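Local coordinates for Lmo2812 protein (Listeria monocytogenes EGD-e, PDB 5ZQA), which is a penicillin-binding protein that probably trims peptidoglycan stem peptides as a serine-type D-Ala-D-Ala carboxypeptidase, at residues K226-I238 against S250-F262. Residues are numbered along the deposited sequence; the frame is centred on the assembly and turned at random.
Sequences KTGFTDEAGYCFI and SIVLDAGTAEKRF
Phe-237 and Val-252 form an antiparallel hydrogen-bonded pair, as do Tyr-235 and Ala-255, with a beta bulge shifting the register by one residue between them. At the bulge the backbone N of Asp-254 points to a thiol, donating to Cys-236 SG at 3.6 Å. Gly-234 suits the bend before it: phi is positive, and a side chain would run into the Asp-254 carboxylate, whose OD2 is held by Asn-36. Arg-261 reaches from the helix across the face that carries Tyr-235 and Phe-237, where NH1 donates to Cys-236 O (3.2 Å) in a bent bond, the oxygen tilted out of the guanidinium plane. That carbonyl also accepts from Gly-228 N on the other face of its plane, so two donors grip it. The flat guanidinium is sandwiched between Thr-227 CG2 and Tyr-235 CD2. The Tyr-235 ring, in turn, lies on the helix start, Ala-258 N over its centre and Ala-258 CB 3.8 Å from Tyr-235 CE2. With CG anti to the backbone N (chi1 -176°), Phe-237 offers its ring face to the edge of Phe-262, planes at 67°. On the other side of the sheet Ile-238 and Ile-251 lie side by side. Strand 236-243 thus runs between 246-255 and 222-230, whose Lys-226, Thr-227 and Gly-228 match the KTG motif of penicillin-binding proteins, near the predicted nucleophile Ser-62; helix 258-272 packs against Phe-237, while helices 65-77 and 175-188 touch Ile-238.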
loop_
_atom_site.group_PDB
_atom_site.type_symbol
_atom_site.label_atom_id
_atom_site.label_comp_id
_atom_site.label_asym_id
_atom_site.label_seq_id
_atom_site.Cartn_x
_atom_site.Cartn_y
_atom_site.Cartn_z
ATOM N N LYS A 226 0.660 4.056 -2.153
ATOM C CA LYS A 226 0.330 2.745 -2.724
ATOM C C LYS A 226 -1.019 2.717 -3.427
ATOM O O LYS A 226 -2.005 3.219 -2.894
ATOM C CB LYS A 226 0.332 1.670 -1.624
ATOM C CG LYS A 226 0.167 0.227 -2.138
ATOM C CD LYS A 226 1.451 -0.308 -2.764
ATOM C CE LYS A 226 1.205 -1.596 -3.532
ATOM N NZ LYS A 226 0.478 -1.357 -4.825
ATOM N N THR A 227 -1.058 2.075 -4.590
ATOM C CA THR A 227 -2.291 1.835 -5.344
ATOM C C THR A 227 -2.897 0.471 -5.052
ATOM O O THR A 227 -2.225 -0.421 -4.529
ATOM C CB THR A 227 -2.043 1.883 -6.861
ATOM O OG1 THR A 227 -1.052 0.903 -7.202
ATOM C CG2 THR A 227 -1.552 3.248 -7.301
ATOM N N GLY A 228 -4.162 0.307 -5.426
ATOM C CA GLY A 228 -4.793 -1.006 -5.458
ATOM C C GLY A 228 -5.850 -1.029 -6.544
ATOM O O GLY A 228 -6.409 0.018 -6.879
ATOM N N PHE A 229 -6.111 -2.205 -7.110
ATOM C CA PHE A 229 -7.234 -2.368 -8.026
ATOM C C PHE A 229 -7.690 -3.806 -8.164
ATOM O O PHE A 229 -6.884 -4.682 -8.462
ATOM C CB PHE A 229 -6.917 -1.866 -9.433
ATOM C CG PHE A 229 -7.927 -2.330 -10.446
ATOM C CD1 PHE A 229 -9.215 -1.820 -10.421
ATOM C CD2 PHE A 229 -7.615 -3.315 -11.365
ATOM C CE1 PHE A 229 -10.164 -2.258 -11.325
ATOM C CE2 PHE A 229 -8.557 -3.756 -12.272
ATOM C CZ PHE A 229 -9.832 -3.227 -12.250
ATOM N N THR A 230 -8.985 -4.021 -7.940
ATOM C CA THR A 230 -9.730 -5.175 -8.451
ATOM C C THR A 230 -11.106 -4.682 -8.880
ATOM O O THR A 230 -11.494 -3.567 -8.553
ATOM C CB THR A 230 -9.932 -6.284 -7.413
ATOM O OG1 THR A 230 -10.691 -5.769 -6.313
ATOM C CG2 THR A 230 -8.608 -6.833 -6.921
ATOM N N ASP A 231 -11.858 -5.515 -9.589
ATOM C CA ASP A 231 -13.223 -5.136 -9.945
ATOM C C ASP A 231 -14.041 -4.808 -8.693
ATOM O O ASP A 231 -14.775 -3.826 -8.666
ATOM C CB ASP A 231 -13.899 -6.249 -10.750
ATOM C CG ASP A 231 -13.338 -6.373 -12.153
ATOM O OD1 ASP A 231 -12.943 -5.339 -12.734
ATOM O OD2 ASP A 231 -13.287 -7.507 -12.680
ATOM N N GLU A 232 -13.866 -5.620 -7.655
ATOM C CA GLU A 232 -14.604 -5.488 -6.402
ATOM C C GLU A 232 -14.178 -4.260 -5.589
ATOM O O GLU A 232 -15.022 -3.545 -5.048
ATOM C CB GLU A 232 -14.431 -6.758 -5.560
ATOM C CG GLU A 232 -14.818 -8.063 -6.267
ATOM C CD GLU A 232 -13.759 -8.566 -7.250
ATOM O OE1 GLU A 232 -12.558 -8.582 -6.905
ATOM O OE2 GLU A 232 -14.134 -8.951 -8.379
ATOM N N ALA A 233 -12.871 -4.020 -5.506
ATOM C CA ALA A 233 -12.346 -2.902 -4.721
ATOM C C ALA A 233 -12.385 -1.582 -5.479
ATOM O O ALA A 233 -12.238 -0.514 -4.883
ATOM C CB ALA A 233 -10.898 -3.192 -4.286
ATOM N N GLY A 234 -12.561 -1.658 -6.792
ATOM C CA GLY A 234 -12.399 -0.498 -7.649
ATOM C C GLY A 234 -10.973 0.026 -7.604
ATOM O O GLY A 234 -10.051 -0.655 -7.125
ATOM N N TYR A 235 -10.778 1.241 -8.103
ATOM C CA TYR A 235 -9.444 1.829 -8.155
ATOM C C TYR A 235 -9.144 2.587 -6.869
ATOM O O TYR A 235 -9.880 3.492 -6.480
ATOM C CB TYR A 235 -9.319 2.747 -9.382
ATOM C CG TYR A 235 -9.298 1.965 -10.680
ATOM C CD1 TYR A 235 -10.481 1.645 -11.337
ATOM C CD2 TYR A 235 -8.098 1.530 -11.226
ATOM C CE1 TYR A 235 -10.466 0.915 -12.520
ATOM C CE2 TYR A 235 -8.070 0.803 -12.405
ATOM C CZ TYR A 235 -9.258 0.503 -13.045
ATOM O OH TYR A 235 -9.247 -0.221 -14.222
ATOM N N CYS A 236 -8.054 2.198 -6.214
ATOM C CA CYS A 236 -7.737 2.676 -4.875
ATOM C C CYS A 236 -6.372 3.333 -4.830
ATOM O O CYS A 236 -5.482 2.975 -5.587
ATOM C CB CYS A 236 -7.769 1.519 -3.874
ATOM S SG CYS A 236 -9.358 0.630 -3.785
ATOM N N PHE A 237 -6.195 4.287 -3.922
ATOM C CA PHE A 237 -4.880 4.896 -3.741
ATOM C C PHE A 237 -4.748 5.512 -2.364
ATOM O O PHE A 237 -5.619 6.267 -1.932
ATOM C CB PHE A 237 -4.612 5.968 -4.814
ATOM C CG PHE A 237 -3.230 6.580 -4.734
ATOM C CD1 PHE A 237 -2.101 5.793 -4.900
ATOM C CD2 PHE A 237 -3.060 7.935 -4.498
ATOM C CE1 PHE A 237 -0.822 6.346 -4.834
ATOM C CE2 PHE A 237 -1.779 8.492 -4.432
ATOM C CZ PHE A 237 -0.672 7.700 -4.591
ATOM N N ILE A 238 -3.649 5.192 -1.684
ATOM C CA ILE A 238 -3.239 5.903 -0.481
ATOM C C ILE A 238 -2.118 6.845 -0.887
ATOM O O ILE A 238 -1.081 6.406 -1.380
ATOM C CB ILE A 238 -2.776 4.954 0.638
ATOM C CG1 ILE A 238 -3.952 4.101 1.106
ATOM C CG2 ILE A 238 -2.234 5.753 1.837
ATOM C CD1 ILE A 238 -3.588 3.016 2.118
ATOM N N SER A 250 -3.813 10.774 2.338
ATOM C CA SER A 250 -5.123 10.691 1.697
ATOM C C SER A 250 -5.465 9.244 1.389
ATOM O O SER A 250 -4.587 8.451 1.064
ATOM C CB SER A 250 -5.143 11.525 0.415
ATOM O OG SER A 250 -4.208 11.017 -0.531
ATOM N N ILE A 251 -6.747 8.906 1.506
ATOM C CA ILE A 251 -7.231 7.568 1.185
ATOM C C ILE A 251 -8.368 7.655 0.169
ATOM O O ILE A 251 -9.336 8.384 0.394
ATOM C CB ILE A 251 -7.779 6.834 2.421
ATOM C CG1 ILE A 251 -6.856 6.993 3.636
ATOM C CG2 ILE A 251 -8.059 5.378 2.076
ATOM C CD1 ILE A 251 -5.596 6.289 3.487
ATOM N N VAL A 252 -8.243 6.917 -0.934
ATOM C CA VAL A 252 -9.274 6.799 -1.965
ATOM C C VAL A 252 -9.582 5.328 -2.190
ATOM O O VAL A 252 -8.685 4.557 -2.516
ATOM C CB VAL A 252 -8.816 7.450 -3.293
ATOM C CG1 VAL A 252 -9.679 6.983 -4.465
ATOM C CG2 VAL A 252 -8.831 8.969 -3.159
ATOM N N LEU A 253 -10.840 4.941 -1.993
ATOM C CA LEU A 253 -11.283 3.564 -2.196
ATOM C C LEU A 253 -12.442 3.506 -3.180
ATOM O O LEU A 253 -13.395 4.276 -3.060
ATOM C CB LEU A 253 -11.706 2.928 -0.865
ATOM C CG LEU A 253 -10.644 2.956 0.233
ATOM C CD1 LEU A 253 -11.255 2.557 1.576
ATOM C CD2 LEU A 253 -9.501 2.026 -0.137
ATOM N N ASP A 254 -12.335 2.601 -4.147
ATOM C CA ASP A 254 -13.397 2.320 -5.130
ATOM C C ASP A 254 -13.741 3.526 -6.000
ATOM O O ASP A 254 -14.918 3.885 -6.151
ATOM C CB ASP A 254 -14.665 1.805 -4.419
ATOM C CG ASP A 254 -15.653 1.142 -5.381
ATOM O OD1 ASP A 254 -15.223 0.662 -6.457
ATOM O OD2 ASP A 254 -16.858 1.095 -5.056
ATOM N N ALA A 255 -12.724 4.157 -6.580
ATOM C CA ALA A 255 -12.972 5.104 -7.666
ATOM C C ALA A 255 -13.216 4.319 -8.963
ATOM O O ALA A 255 -12.876 3.139 -9.059
ATOM C CB ALA A 255 -11.807 6.079 -7.815
ATOM N N GLY A 256 -13.807 4.968 -9.965
ATOM C CA GLY A 256 -14.288 4.248 -11.134
ATOM C C GLY A 256 -13.285 3.910 -12.222
ATOM O O GLY A 256 -13.505 2.981 -13.000
ATOM N N THR A 257 -12.210 4.687 -12.306
ATOM C CA THR A 257 -11.126 4.445 -13.257
ATOM C C THR A 257 -9.787 4.737 -12.588
ATOM O O THR A 257 -9.746 5.339 -11.519
ATOM C CB THR A 257 -11.220 5.331 -14.512
ATOM O OG1 THR A 257 -11.015 6.704 -14.136
ATOM C CG2 THR A 257 -12.570 5.174 -15.198
ATOM N N ALA A 258 -8.694 4.327 -13.223
ATOM C CA ALA A 258 -7.368 4.642 -12.698
ATOM C C ALA A 258 -7.150 6.153 -12.628
ATOM O O ALA A 258 -6.595 6.672 -11.661
ATOM C CB ALA A 258 -6.289 3.982 -13.547
ATOM N N GLU A 259 -7.611 6.867 -13.648
ATOM C CA GLU A 259 -7.489 8.311 -13.698
ATOM C C GLU A 259 -8.265 8.972 -12.567
ATOM O O GLU A 259 -7.781 9.920 -11.947
ATOM C CB GLU A 259 -7.987 8.838 -15.054
ATOM C CG GLU A 259 -8.236 10.337 -15.078
ATOM C CD GLU A 259 -8.763 10.820 -16.414
ATOM O OE1 GLU A 259 -9.975 10.631 -16.697
ATOM O OE2 GLU A 259 -7.954 11.388 -17.182
ATOM N N LYS A 260 -9.468 8.477 -12.302
ATOM C CA LYS A 260 -10.320 9.101 -11.294
ATOM C C LYS A 260 -9.751 8.990 -9.878
ATOM O O LYS A 260 -9.944 9.899 -9.067
ATOM C CB LYS A 260 -11.718 8.491 -11.323
ATOM C CG LYS A 260 -12.600 8.998 -12.464
ATOM C CD LYS A 260 -13.794 8.095 -12.667
ATOM C CE LYS A 260 -14.790 8.674 -13.683
ATOM N NZ LYS A 260 -15.441 9.871 -13.110
ATOM N N ARG A 261 -9.072 7.890 -9.564
ATOM C CA ARG A 261 -8.522 7.788 -8.211
ATOM C C ARG A 261 -7.491 8.886 -8.002
ATOM O O ARG A 261 -7.334 9.383 -6.886
ATOM C CB ARG A 261 -7.902 6.408 -7.942
ATOM C CG ARG A 261 -6.535 6.204 -8.528
ATOM C CD ARG A 261 -6.023 4.817 -8.242
ATOM N NE ARG A 261 -5.239 4.330 -9.364
ATOM C CZ ARG A 261 -4.885 3.063 -9.530
ATOM N NH1 ARG A 261 -5.260 2.140 -8.654
ATOM N NH2 ARG A 261 -4.178 2.711 -10.596
ATOM N N PHE A 262 -6.799 9.292 -9.063
ATOM C CA PHE A 262 -5.781 10.318 -8.904
ATOM C C PHE A 262 -6.394 11.728 -8.948
ATOM O O PHE A 262 -5.917 12.638 -8.278
ATOM C CB PHE A 262 -4.671 10.138 -9.955
ATOM C CG PHE A 262 -3.890 8.849 -9.796
ATOM C CD1 PHE A 262 -3.254 8.555 -8.602
ATOM C CD2 PHE A 262 -3.796 7.937 -10.838
ATOM C CE1 PHE A 262 -2.534 7.384 -8.445
ATOM C CE2 PHE A 262 -3.082 6.760 -10.686
ATOM C CZ PHE A 262 -2.450 6.486 -9.478
HETATM O O HOH W 1 -16.126 -1.498 -7.692
HETATM O O HOH W 2 -5.564 9.197 -2.055
#